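Local coordinates for cutinase-like protein (Cryptococcus sp., PDB 2CZQ), which probably hydrolyses carboxylic esters, as a cutinase-like enzyme of the alpha/beta-hydrolase fold, at residues S3-Y9 against K200-S204; T29-I34 against V189-Y194; Q82-Q86 against H180-P184; G115-H119 against G166-T170. One frame throughout, in Å; residues are numbered along the deposited sequence. Where two conformers were deposited one is given.

Interaction 1: S3-Y9 against K200-S204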
# COMPACT_ATOMS: atom_id res chain seq x y z
N SER A 3 -17.72 -8.03 8.47
CA SER A 3 -18.10 -6.71 8.02
C SER A 3 -19.25 -6.84 7.03
O SER A 3 -19.13 -7.56 6.03
CB SER A 3 -16.93 -6.01 7.34
OG SER A 3 -17.39 -4.87 6.65
N SER A 4 -20.35 -6.15 7.30
CA SER A 4 -21.46 -6.13 6.35
C SER A 4 -21.06 -5.48 5.03
O SER A 4 -21.52 -5.89 3.97
CB SER A 4 -22.70 -5.44 6.95
OG SER A 4 -22.35 -4.24 7.60
N ALA A 5 -20.20 -4.47 5.10
CA ALA A 5 -19.71 -3.80 3.90
C ALA A 5 -18.83 -4.73 3.07
O ALA A 5 -18.88 -4.69 1.84
CB ALA A 5 -18.94 -2.55 4.28
N CYS A 6 -18.05 -5.57 3.75
CA CYS A 6 -17.04 -6.40 3.10
C CYS A 6 -16.98 -7.81 3.69
O CYS A 6 -16.01 -8.13 4.38
CB CYS A 6 -15.67 -5.73 3.21
SG CYS A 6 -15.56 -4.16 2.34
N PRO A 7 -17.98 -8.66 3.43
CA PRO A 7 -17.94 -10.04 3.92
C PRO A 7 -16.78 -10.87 3.36
O PRO A 7 -16.39 -11.85 3.98
CB PRO A 7 -19.30 -10.61 3.47
CG PRO A 7 -20.17 -9.42 3.25
CD PRO A 7 -19.25 -8.36 2.73
N GLN A 8 -16.27 -10.49 2.19
CA GLN A 8 -15.08 -11.09 1.61
C GLN A 8 -14.15 -9.96 1.19
O GLN A 8 -14.59 -8.97 0.59
CB GLN A 8 -15.43 -11.95 0.40
CG GLN A 8 -14.23 -12.67 -0.18
CD GLN A 8 -14.61 -13.57 -1.33
OE1 GLN A 8 -15.24 -13.13 -2.28
NE2 GLN A 8 -14.22 -14.84 -1.24
N TYR A 9 -12.88 -10.12 1.50
CA TYR A 9 -11.91 -9.11 1.10
C TYR A 9 -10.54 -9.73 0.86
O TYR A 9 -10.24 -10.82 1.35
CB TYR A 9 -11.82 -7.98 2.15
CG TYR A 9 -11.26 -8.44 3.47
CD1 TYR A 9 -12.10 -8.96 4.45
CD2 TYR A 9 -9.89 -8.39 3.72
CE1 TYR A 9 -11.59 -9.40 5.66
CE2 TYR A 9 -9.37 -8.82 4.92
CZ TYR A 9 -10.22 -9.33 5.89
OH TYR A 9 -9.68 -9.77 7.07
N LYS A 200 -11.50 0.84 6.79
CA LYS A 200 -11.89 0.98 5.39
C LYS A 200 -12.75 -0.18 4.92
O LYS A 200 -13.61 -0.01 4.05
CB LYS A 200 -10.67 1.15 4.47
CG LYS A 200 -9.92 2.47 4.63
CD LYS A 200 -10.79 3.68 4.34
CE LYS A 200 -9.97 4.95 4.26
NZ LYS A 200 -10.82 6.17 4.39
N LEU A 201 -12.53 -1.36 5.50
CA LEU A 201 -13.31 -2.55 5.17
C LEU A 201 -14.66 -2.60 5.88
O LEU A 201 -15.44 -3.53 5.65
CB LEU A 201 -12.51 -3.82 5.49
CG LEU A 201 -11.28 -4.06 4.61
CD1 LEU A 201 -10.41 -5.15 5.22
CD2 LEU A 201 -11.68 -4.40 3.18
N GLY A 202 -14.94 -1.61 6.73
CA GLY A 202 -16.23 -1.51 7.38
C GLY A 202 -16.32 -2.15 8.75
O GLY A 202 -17.42 -2.30 9.29
N GLY A 203 -15.18 -2.51 9.33
CA GLY A 203 -15.13 -3.05 10.67
C GLY A 203 -14.76 -2.01 11.71
O GLY A 203 -14.53 -0.84 11.39
N SER A 204 -14.69 -2.45 12.97
CA SER A 204 -14.30 -1.59 14.08
C SER A 204 -12.87 -1.89 14.50
O SER A 204 -12.50 -3.04 14.73
CB SER A 204 -15.24 -1.80 15.27
OG SER A 204 -16.55 -1.35 14.98
O HOH W 1 -19.73 -2.88 7.68
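One face of the Y9 ring is covered by L201 CD1, a CH-pi contact in which the methyl carbon lies 3.8 Å from the ring centroid, 18° off the normal and offset toward the rim. At the far end of the same ring, OH is hydrogen-bonded to the carbonyl of L38. The contact joins the two ends of the alpha/beta-hydrolase chain: the loop leading into strand 9-14 meets the C-terminal end of helix 187-200, which closes in a Schellman motif at G202, a residue of positive phi. L201 crosses Y9 at about a right angle and uses both branches, since CD2 reaches Y9 CB at 3.7 Å. The same methyl packs against C6 SG, which a disulfide ties to C78, so the N-terminal loop is also fastened to strand 78-84. Farther out, a water accepts from A5 N, donates to G202 O at 2.9 Å and is hydrogen-bonded to S4 OG, bridging the exposed side. With chi1 at 167°, S3 OG points across to the helix end and does double duty. It accepts from C6 N at 3.1 Å, an ST motif, and donates to L201 O at 2.6 Å, in the carbonyl plane and on a lone pair.

Interaction 2: T29-I34 against V189-Y194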
# COMPACT_ATOMS: atom_id res chain seq x y z
N THR A 29 2.68 -8.31 10.13
CA THR A 29 2.01 -8.11 11.41
C THR A 29 0.62 -7.53 11.22
O THR A 29 -0.36 -8.10 11.71
CB THR A 29 2.87 -7.27 12.34
OG1 THR A 29 4.01 -8.05 12.71
CG2 THR A 29 2.15 -6.99 13.66
N MET A 30 0.51 -6.43 10.50
CA MET A 30 -0.81 -5.82 10.33
C MET A 30 -1.79 -6.79 9.69
O MET A 30 -2.96 -6.82 10.05
CB MET A 30 -0.75 -4.50 9.57
CG MET A 30 -0.40 -4.61 8.09
SD MET A 30 -0.26 -3.00 7.29
CE MET A 30 1.30 -2.41 7.98
N ASN A 31 -1.31 -7.60 8.74
CA ASN A 31 -2.22 -8.52 8.07
C ASN A 31 -2.68 -9.67 8.95
O ASN A 31 -3.82 -10.12 8.82
CB ASN A 31 -1.63 -9.00 6.75
CG ASN A 31 -1.64 -7.91 5.71
OD1 ASN A 31 -2.24 -6.85 5.92
ND2 ASN A 31 -1.01 -8.16 4.57
N SER A 32 -1.82 -10.12 9.86
CA SER A 32 -2.25 -11.05 10.89
C SER A 32 -3.35 -10.42 11.75
O SER A 32 -4.31 -11.08 12.13
CB SER A 32 -1.07 -11.55 11.72
OG SER A 32 -0.62 -10.58 12.64
N GLN A 33 -3.22 -9.13 12.05
CA GLN A 33 -4.23 -8.42 12.85
C GLN A 33 -5.54 -8.24 12.09
O GLN A 33 -6.62 -8.45 12.66
CB GLN A 33 -3.70 -7.06 13.29
CG GLN A 33 -2.50 -7.10 14.21
CD GLN A 33 -2.15 -5.71 14.66
OE1 GLN A 33 -2.62 -5.26 15.72
NE2 GLN A 33 -1.37 -5.00 13.86
N ILE A 34 -5.45 -7.84 10.83
CA ILE A 34 -6.65 -7.57 10.03
C ILE A 34 -7.45 -8.85 9.84
O ILE A 34 -8.66 -8.87 10.06
CB ILE A 34 -6.28 -6.96 8.66
CG1 ILE A 34 -5.61 -5.59 8.81
CG2 ILE A 34 -7.52 -6.85 7.76
CD1 ILE A 34 -4.69 -5.25 7.65
N VAL A 189 3.59 1.95 12.63
CA VAL A 189 3.26 1.61 11.25
C VAL A 189 2.30 0.42 11.17
O VAL A 189 1.27 0.49 10.48
CB VAL A 189 4.54 1.32 10.43
CG1 VAL A 189 4.20 0.82 9.04
CG2 VAL A 189 5.42 2.56 10.34
N GLN A 190 2.63 -0.65 11.88
CA GLN A 190 1.83 -1.86 11.81
C GLN A 190 0.42 -1.62 12.36
O GLN A 190 -0.56 -2.02 11.75
CB GLN A 190 2.51 -3.03 12.54
CG GLN A 190 3.80 -3.50 11.88
CD GLN A 190 3.60 -3.88 10.43
OE1 GLN A 190 2.70 -4.65 10.11
NE2 GLN A 190 4.44 -3.35 9.55
N THR A 191 0.33 -0.92 13.49
CA THR A 191 -0.97 -0.66 14.08
C THR A 191 -1.80 0.26 13.20
O THR A 191 -2.99 0.01 12.99
CB THR A 191 -0.81 -0.08 15.48
OG1 THR A 191 0.00 -0.97 16.27
CG2 THR A 191 -2.16 -0.01 16.19
N MET A 192 -1.19 1.31 12.68
CA MET A 192 -1.89 2.22 11.79
C MET A 192 -2.43 1.49 10.57
O MET A 192 -3.56 1.74 10.15
CB MET A 192 -0.93 3.32 11.38
CG MET A 192 -1.52 4.46 10.60
SD MET A 192 -0.41 5.88 10.61
CE MET A 192 1.18 5.16 10.14
N GLY A 193 -1.62 0.60 10.00
CA GLY A 193 -2.03 -0.15 8.82
C GLY A 193 -3.19 -1.09 9.09
O GLY A 193 -4.10 -1.22 8.26
N TYR A 194 -3.16 -1.75 10.25
CA TYR A 194 -4.24 -2.64 10.66
C TYR A 194 -5.53 -1.85 10.89
O TYR A 194 -6.59 -2.22 10.37
CB TYR A 194 -3.81 -3.46 11.89
CG TYR A 194 -4.85 -3.58 12.98
CD1 TYR A 194 -4.73 -2.85 14.16
CD2 TYR A 194 -5.97 -4.40 12.83
CE1 TYR A 194 -5.68 -2.94 15.16
CE2 TYR A 194 -6.93 -4.50 13.82
CZ TYR A 194 -6.78 -3.76 14.98
OH TYR A 194 -7.75 -3.85 15.96
O HOH W 2 0.42 -3.76 15.36
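V189 opens the helix-helix contact modestly, its carbonyl O lying 3.8 Å from the methyl CE of M30. Q190 does much more. Its chain bends at chi2 (-56°) and brings OE1 to the backbone N of M30, a hydrogen bond of 2.8 Å with the donor in the carbonyl plane. The M30 methyl also rests near this amide, with CE 3.4 Å from Q190 OE1, while Q190 NE2 is satisfied by the carbonyls of G26 and Y183. T191 turns away and is linked to Q33 through a water, which donates to T191 OG1 and is weakly bonded to Q33 NE2; T191 OG1 is also bonded to Q187 O. At G193 the bare backbone admits the sulfur of M30, SD standing 3.7 Å from CA. Y194 completes the series. The Q33 amide stacks over its ring with the planes 30° apart and OE1 over one face, and I34 CG1 packs 3.7 Å from Y194 CA. The segment axes approach to 8.3 Å and cross at -37°. Both helices, 28-37 and 187-200, pack on the central parallel sheet, where M30 touches F112 of strand 108-114, I34 meets strand 9-14, and V189 and M192 reach strand 157-160.

Interaction 3: Q82-Q86 against H180-P184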
# COMPACT_ATOMS: atom_id res chain seq x y z
N GLN A 82 -1.70 -2.84 -0.70
CA GLN A 82 -0.57 -2.52 0.16
C GLN A 82 0.70 -2.62 -0.67
O GLN A 82 0.86 -3.58 -1.43
CB GLN A 82 -0.49 -3.52 1.31
CG GLN A 82 -1.74 -3.56 2.17
CD GLN A 82 -1.78 -4.74 3.12
OE1 GLN A 82 -1.31 -5.83 2.77
NE2 GLN A 82 -2.34 -4.54 4.31
N GLY A 83 1.60 -1.66 -0.51
CA GLY A 83 2.86 -1.73 -1.23
C GLY A 83 4.01 -1.16 -0.43
O GLY A 83 3.86 -0.12 0.22
N TYR A 84 5.15 -1.85 -0.46
CA TYR A 84 6.37 -1.43 0.22
C TYR A 84 7.47 -1.21 -0.81
O TYR A 84 7.79 -2.11 -1.58
CB TYR A 84 6.80 -2.51 1.22
CG TYR A 84 8.18 -2.32 1.82
CD1 TYR A 84 8.60 -1.08 2.33
CD2 TYR A 84 9.07 -3.38 1.85
CE1 TYR A 84 9.87 -0.92 2.88
CE2 TYR A 84 10.34 -3.23 2.39
CZ TYR A 84 10.74 -2.01 2.90
OH TYR A 84 12.00 -1.88 3.43
N SER A 85 8.07 -0.02 -0.79
CA SER A 85 9.26 0.28 -1.59
C SER A 85 8.93 0.09 -3.08
O SER A 85 7.99 0.72 -3.56
CB SER A 85 10.46 -0.53 -1.10
OG SER A 85 11.65 0.03 -1.59
N GLN A 86 9.64 -0.77 -3.81
CA GLN A 86 9.27 -1.02 -5.20
C GLN A 86 7.78 -1.36 -5.33
O GLN A 86 7.12 -0.96 -6.29
CB GLN A 86 10.12 -2.12 -5.82
CG GLN A 86 9.76 -2.35 -7.28
CD GLN A 86 10.71 -3.22 -8.08
OE1 GLN A 86 10.49 -3.37 -9.28
NE2 GLN A 86 11.72 -3.81 -7.45
N HIS A 180 14.33 3.14 6.00
CA HIS A 180 13.60 2.44 4.94
C HIS A 180 13.30 1.00 5.30
O HIS A 180 12.33 0.42 4.79
CB HIS A 180 14.37 2.47 3.61
CG HIS A 180 13.56 2.01 2.44
ND1 HIS A 180 12.38 2.61 2.08
CD2 HIS A 180 13.75 1.00 1.56
CE1 HIS A 180 11.87 2.00 1.03
NE2 HIS A 180 12.69 1.02 0.68
N LEU A 181 14.15 0.42 6.15
CA LEU A 181 14.04 -0.98 6.53
C LEU A 181 13.21 -1.17 7.81
O LEU A 181 12.99 -2.30 8.23
CB LEU A 181 15.44 -1.58 6.72
CG LEU A 181 16.42 -1.40 5.56
CD1 LEU A 181 17.80 -1.93 5.92
CD2 LEU A 181 15.91 -2.06 4.28
N SER A 182 12.75 -0.08 8.41
CA SER A 182 12.14 -0.09 9.74
C SER A 182 10.71 -0.62 9.78
O SER A 182 10.26 -1.13 10.80
CB SER A 182 12.19 1.33 10.36
OG SER A 182 11.31 2.21 9.66
N TYR A 183 10.01 -0.49 8.66
CA TYR A 183 8.56 -0.66 8.67
C TYR A 183 8.04 -1.98 9.21
O TYR A 183 7.04 -1.96 9.94
CB TYR A 183 7.96 -0.40 7.29
CG TYR A 183 8.28 0.96 6.74
CD1 TYR A 183 7.54 2.08 7.11
CD2 TYR A 183 9.32 1.13 5.84
CE1 TYR A 183 7.84 3.33 6.59
CE2 TYR A 183 9.63 2.37 5.32
CZ TYR A 183 8.89 3.47 5.71
OH TYR A 183 9.16 4.72 5.20
N PRO A 184 8.64 -3.13 8.86
CA PRO A 184 8.09 -4.41 9.32
C PRO A 184 7.89 -4.49 10.83
O PRO A 184 6.93 -5.13 11.27
CB PRO A 184 9.14 -5.42 8.87
CG PRO A 184 9.70 -4.81 7.64
CD PRO A 184 9.81 -3.34 7.98
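The probable catalytic centre of this hydrolase is built where S85 meets H180, in the pattern of a Ser-His-Asp triad. S85 OG and H180 NE2 are hydrogen-bonded at 2.7 Å, and either could be the donor. The serine oxygen sits at the edge of the imidazole, in its plane, and S85 CB also comes within 3.2 Å of H180 NE2. With chi1 at -169° the imidazole extends away from its own backbone N and reaches the serine. At the other ring nitrogen, ND1 is bonded to D165 OD2, consistent with the third member of a charge relay. The same carboxylate oxygen is hydrogen-bonded to Y183 OH, which would place Y183 in the second shell of the presumed triad. S85 follows strand 78-84 directly and precedes helix 86-98; its positive phi (60°) fits the strained turn expected of a nucleophile elbow, consistent with the GxSxG sequence of G83, S85 and G87. Y84, immediately before it, braces the histidine through the backbone: its OH donates to H180 O at 2.7 Å, tilted 35° from the carbonyl plane. The hydroxyl also lies over one face of the imidazole, 3.8 Å above it and toward the rim, although the two rings are slid so far apart that they barely overlap. Over the centre of one face of the Y84 ring stands S85 CB, 3.9 Å above the plane. Y183 finishes this aromatic cluster, its CD2 packing obliquely 3.6 Å from Y84 CE1.

Interaction 4: G115-H119 against G166-T170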
# COMPACT_ATOMS: atom_id res chain seq x y z
N GLY A 115 7.32 3.45 2.61
CA GLY A 115 8.58 3.62 1.91
C GLY A 115 8.41 3.84 0.41
O GLY A 115 9.09 3.22 -0.41
N ASN A 116 7.50 4.74 0.05
CA ASN A 116 7.07 4.92 -1.33
C ASN A 116 8.04 5.75 -2.16
O ASN A 116 8.19 6.94 -1.90
CB ASN A 116 5.70 5.61 -1.30
CG ASN A 116 5.10 5.81 -2.67
OD1 ASN A 116 5.54 5.21 -3.66
ND2 ASN A 116 4.08 6.65 -2.73
N PRO A 117 8.68 5.17 -3.18
CA PRO A 117 9.55 5.97 -4.06
C PRO A 117 8.78 7.09 -4.76
O PRO A 117 9.39 8.09 -5.15
CB PRO A 117 10.02 4.95 -5.10
CG PRO A 117 9.85 3.61 -4.45
CD PRO A 117 8.62 3.76 -3.61
N ASP A 118 7.46 6.93 -4.89
CA ASP A 118 6.62 7.92 -5.57
C ASP A 118 5.96 8.90 -4.61
O ASP A 118 5.00 9.58 -4.97
CB ASP A 118 5.55 7.21 -6.39
CG ASP A 118 6.12 6.33 -7.45
OD1 ASP A 118 7.31 6.52 -7.81
OD2 ASP A 118 5.43 5.43 -7.98
N HIS A 119 6.48 8.98 -3.39
CA HIS A 119 5.95 9.89 -2.38
C HIS A 119 5.96 11.33 -2.92
O HIS A 119 6.96 11.78 -3.47
CB HIS A 119 6.80 9.73 -1.12
CG HIS A 119 6.29 10.48 0.06
ND1 HIS A 119 5.58 9.91 1.09
CD2 HIS A 119 6.43 11.79 0.38
CE1 HIS A 119 5.31 10.84 2.00
NE2 HIS A 119 5.81 11.98 1.59
N GLY A 166 15.27 7.52 3.11
CA GLY A 166 15.75 8.19 1.91
C GLY A 166 15.03 7.86 0.61
O GLY A 166 15.24 8.54 -0.39
N VAL A 167 14.19 6.82 0.62
CA VAL A 167 13.46 6.43 -0.58
C VAL A 167 12.21 7.31 -0.78
O VAL A 167 11.92 7.73 -1.90
CB VAL A 167 13.09 4.93 -0.53
CG1 VAL A 167 12.23 4.54 -1.72
CG2 VAL A 167 14.36 4.08 -0.48
N CYS A 168 11.48 7.57 0.31
CA CYS A 168 10.28 8.40 0.26
C CYS A 168 10.50 9.83 0.73
O CYS A 168 9.66 10.70 0.46
CB CYS A 168 9.13 7.74 1.05
SG CYS A 168 9.51 7.34 2.76
N ASP A 169 11.62 10.07 1.41
CA ASP A 169 11.94 11.35 2.05
C ASP A 169 13.36 11.75 1.66
O ASP A 169 14.33 11.48 2.39
CB ASP A 169 11.80 11.21 3.57
CG ASP A 169 12.17 12.46 4.33
OD1 ASP A 169 12.55 13.48 3.72
OD2 ASP A 169 12.07 12.45 5.58
N THR A 170 13.50 12.38 0.50
CA THR A 170 14.82 12.81 0.06
C THR A 170 15.28 14.09 0.74
O THR A 170 16.43 14.48 0.59
CB THR A 170 14.92 12.96 -1.47
OG1 THR A 170 14.04 14.01 -1.90
CG2 THR A 170 14.47 11.69 -2.20
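C168 presses its CB against the carbonyl O of N116 at 3.2 Å, and this is the dense part of a buried loop-to-loop contact. The same oxygen lies 3.3 Å from C168 CA, in a CA-H...O contact, and it accepts the N-H of H119, closing a type I beta turn from N116 to H119. An Asx turn is laid over that beta turn: N116 OD1 takes the N-H of D118 from well above its carbonyl plane, while N116 ND2 is bonded to D159. H119 comes in beside the cysteine; chi1 of -173° turns its ring toward the cysteine carbonyl, which it meets obliquely with CG 3.4 Å from C168 O, and its NE2 is held by the carbonyl of T135. The sulfur is the looser part. SG lies 3.9 Å from G115 CA and 5.4 Å from the H119 ring centroid, obliquely, and is fixed mainly by its disulfide to C161. At the other end the contact is purely apolar and at ordinary distance: V167 and P117 run side by side, pointing the same way, with CG1 of V167 3.7 Å from CG of P117. Past the cysteine, segment 166-170 runs out to the solvent at T170. The two loops follow strands 108-114 and 157-160 and lie beside the probable catalytic centre, V167 touching the presumed nucleophile elbow. No hydrogen bond crosses between them, which implies that they are joined by close van der Waals fit, while bonds within the turn, partners outside and the disulfide fix their polar groups and shape.

In the fold
Interactions 3 and 4 are buried and adjoin at the presumed active-site end of the sheet, their centres about 10 Å apart, with S85 O near P117 CD and H180 CE1 near V167 CB. Interactions 1 and 2 are only partly buried: interaction 2 uses the body of helix 187-200, interaction 1 the turn that ends it, and Y9 and L201 touch I34 where they meet. Interaction 2 is linked to interaction 3 by probable hydrogen bonds from N31 to Q82 and from Q190 to Y183. The chemistry varies with place: water bridges occur in the two partly buried contacts, two side-chain hydrogen bonds and an aromatic cluster mark 82-86 with 180-184, and 115-119 meets 166-170 without any direct hydrogen bond.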